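Local atomic coordinates of flavohemoglobin (Malassezia yamatoensis, PDB entry 6O0A), a protein that probably detoxifies nitric oxide as a dioxygenase, using heme in a globin domain and FAD in a reductase domain, and is required for nitric oxide resistance. Residues Tyr122-Ile127 with Asp138-Trp143. Sequence-based numbering, arbitrary orientation.
Sequences YLFGAI and DIVEAW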
loop_
_atom_site.group_PDB
_atom_site.type_symbol
_atom_site.label_atom_id
_atom_site.label_comp_id
_atom_site.label_asym_id
_atom_site.label_seq_id
_atom_site.Cartn_x
_atom_site.Cartn_y
_atom_site.Cartn_z
ATOM N N TYR A 122 7.308 2.057 -24.005
ATOM C CA TYR A 122 8.614 1.596 -23.539
ATOM C C TYR A 122 8.577 0.156 -23.063
ATOM O O TYR A 122 9.565 -0.566 -23.241
ATOM C CB TYR A 122 9.144 2.543 -22.457
ATOM C CG TYR A 122 9.381 3.886 -23.098
ATOM C CD1 TYR A 122 10.413 4.046 -24.012
ATOM C CD2 TYR A 122 8.505 4.940 -22.900
ATOM C CE1 TYR A 122 10.606 5.245 -24.661
ATOM C CE2 TYR A 122 8.690 6.141 -23.548
ATOM C CZ TYR A 122 9.743 6.283 -24.423
ATOM O OH TYR A 122 9.935 7.470 -25.090
ATOM N N LEU A 123 7.460 -0.298 -22.495
ATOM C CA LEU A 123 7.381 -1.698 -22.099
ATOM C C LEU A 123 7.459 -2.603 -23.319
ATOM O O LEU A 123 8.225 -3.573 -23.343
ATOM C CB LEU A 123 6.096 -1.966 -21.307
ATOM C CG LEU A 123 5.910 -3.420 -20.893
ATOM C CD1 LEU A 123 7.094 -3.860 -20.036
ATOM C CD2 LEU A 123 4.618 -3.562 -20.098
ATOM N N PHE A 124 6.676 -2.301 -24.353
ATOM C CA PHE A 124 6.664 -3.194 -25.497
ATOM C C PHE A 124 7.902 -3.027 -26.360
ATOM O O PHE A 124 8.307 -3.991 -27.019
ATOM C CB PHE A 124 5.355 -3.007 -26.268
ATOM C CG PHE A 124 4.231 -3.834 -25.689
ATOM C CD1 PHE A 124 3.690 -3.511 -24.451
ATOM C CD2 PHE A 124 3.772 -4.972 -26.343
ATOM C CE1 PHE A 124 2.681 -4.291 -23.882
ATOM C CE2 PHE A 124 2.760 -5.757 -25.780
ATOM C CZ PHE A 124 2.216 -5.412 -24.555
ATOM N N GLY A 125 8.547 -1.861 -26.315
ATOM C CA GLY A 125 9.870 -1.747 -26.911
ATOM C C GLY A 125 10.881 -2.659 -26.236
ATOM O O GLY A 125 11.742 -3.255 -26.894
ATOM N N ALA A 126 10.802 -2.770 -24.910
ATOM C CA ALA A 126 11.725 -3.645 -24.187
ATOM C C ALA A 126 11.416 -5.113 -24.451
ATOM O O ALA A 126 12.329 -5.942 -24.522
ATOM C CB ALA A 126 11.674 -3.349 -22.684
ATOM N N ILE A 127 10.131 -5.453 -24.577
ATOM C CA ILE A 127 9.760 -6.803 -24.997
ATOM C C ILE A 127 10.370 -7.119 -26.358
ATOM O O ILE A 127 10.940 -8.198 -26.564
ATOM C CB ILE A 127 8.229 -6.951 -25.013
ATOM C CG1 ILE A 127 7.678 -6.930 -23.584
ATOM C CG2 ILE A 127 7.821 -8.238 -25.738
ATOM C CD1 ILE A 127 6.178 -6.736 -23.531
ATOM N N ASP A 138 1.809 -11.998 -33.911
ATOM C CA ASP A 138 0.787 -12.679 -33.124
ATOM C C ASP A 138 1.012 -12.478 -31.629
ATOM O O ASP A 138 0.064 -12.193 -30.883
ATOM C CB ASP A 138 0.736 -14.175 -33.480
ATOM C CG ASP A 138 2.115 -14.868 -33.454
ATOM O OD1 ASP A 138 3.152 -14.238 -33.141
ATOM O OD2 ASP A 138 2.147 -16.080 -33.760
ATOM N N ILE A 139 2.263 -12.582 -31.179
ATOM C CA ILE A 139 2.560 -12.444 -29.752
ATOM C C ILE A 139 2.366 -11.002 -29.301
ATOM O O ILE A 139 1.764 -10.733 -28.252
ATOM C CB ILE A 139 3.991 -12.942 -29.464
ATOM C CG1 ILE A 139 4.087 -14.450 -29.727
ATOM C CG2 ILE A 139 4.414 -12.599 -28.041
ATOM C CD1 ILE A 139 5.485 -15.021 -29.525
ATOM N N VAL A 140 2.885 -10.053 -30.078
ATOM C CA VAL A 140 2.751 -8.649 -29.707
ATOM C C VAL A 140 1.282 -8.242 -29.706
ATOM O O VAL A 140 0.818 -7.543 -28.799
ATOM C CB VAL A 140 3.592 -7.773 -30.656
ATOM C CG1 VAL A 140 3.312 -6.299 -30.405
ATOM C CG2 VAL A 140 5.071 -8.097 -30.485
ATOM N N GLU A 141 0.510 -8.721 -30.691
ATOM C CA GLU A 141 -0.910 -8.375 -30.747
ATOM C C GLU A 141 -1.659 -8.887 -29.518
ATOM O O GLU A 141 -2.445 -8.156 -28.903
ATOM C CB GLU A 141 -1.538 -8.938 -32.023
ATOM C CG GLU A 141 -2.981 -8.524 -32.221
ATOM C CD GLU A 141 -3.585 -9.177 -33.440
ATOM O OE1 GLU A 141 -3.090 -8.922 -34.558
ATOM O OE2 GLU A 141 -4.533 -9.970 -33.285
ATOM N N ALA A 142 -1.427 -10.146 -29.143
ATOM C CA ALA A 142 -2.162 -10.721 -28.022
ATOM C C ALA A 142 -1.797 -10.043 -26.705
ATOM O O ALA A 142 -2.679 -9.732 -25.895
ATOM C CB ALA A 142 -1.900 -12.225 -27.946
ATOM N N TRP A 143 -0.507 -9.791 -26.472
ATOM C CA TRP A 143 -0.115 -9.151 -25.220
ATOM C C TRP A 143 -0.506 -7.676 -25.189
ATOM O O TRP A 143 -0.801 -7.131 -24.117
ATOM C CB TRP A 143 1.387 -9.356 -24.983
ATOM C CG TRP A 143 1.631 -10.748 -24.474
ATOM C CD1 TRP A 143 2.001 -11.847 -25.205
ATOM C CD2 TRP A 143 1.418 -11.214 -23.130
ATOM N NE1 TRP A 143 2.070 -12.960 -24.385
ATOM C CE2 TRP A 143 1.716 -12.596 -23.110
ATOM C CE3 TRP A 143 1.018 -10.594 -21.943
ATOM C CZ2 TRP A 143 1.626 -13.364 -21.947
ATOM C CZ3 TRP A 143 0.935 -11.355 -20.789
ATOM C CH2 TRP A 143 1.241 -12.726 -20.800
#
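In the globin domain of this flavohemoglobin, helices 115-131 and 137-163, the last two of the all-helical heme-binding fold and by globin convention G and H, pack against each other through F124, which reaches from the first helix to V140 and W143 on the second. The backbones come nearest at F124 and V140, whose CA atoms lie 7.9 Å apart. The phenyl ring carries its CE2 and CZ corner against the CB and backbone carbonyl of W143. CE2 lies 3.9 Å from W143 CB. CZ is 3.5 Å from W143 O, which sits at the ring edge, near its plane. V140 adds a looser apolar contact, its CG1 4.3 Å from F124 CD2. One ring face is covered from its own helix by I127, whose CD1 lies over the ring centre, 3.9 Å above the plane; Y120 stacks with the ring, and T144 and Y147 of helix 137-163 also touch F124, whose side chain is about 8 Å from the heme. The W143 side chain crosses that of F124 at about a right angle, and its indole continues away from helix 115-131 to helix 25-53, where its NE1 is hydrogen-bonded to T31 OG1.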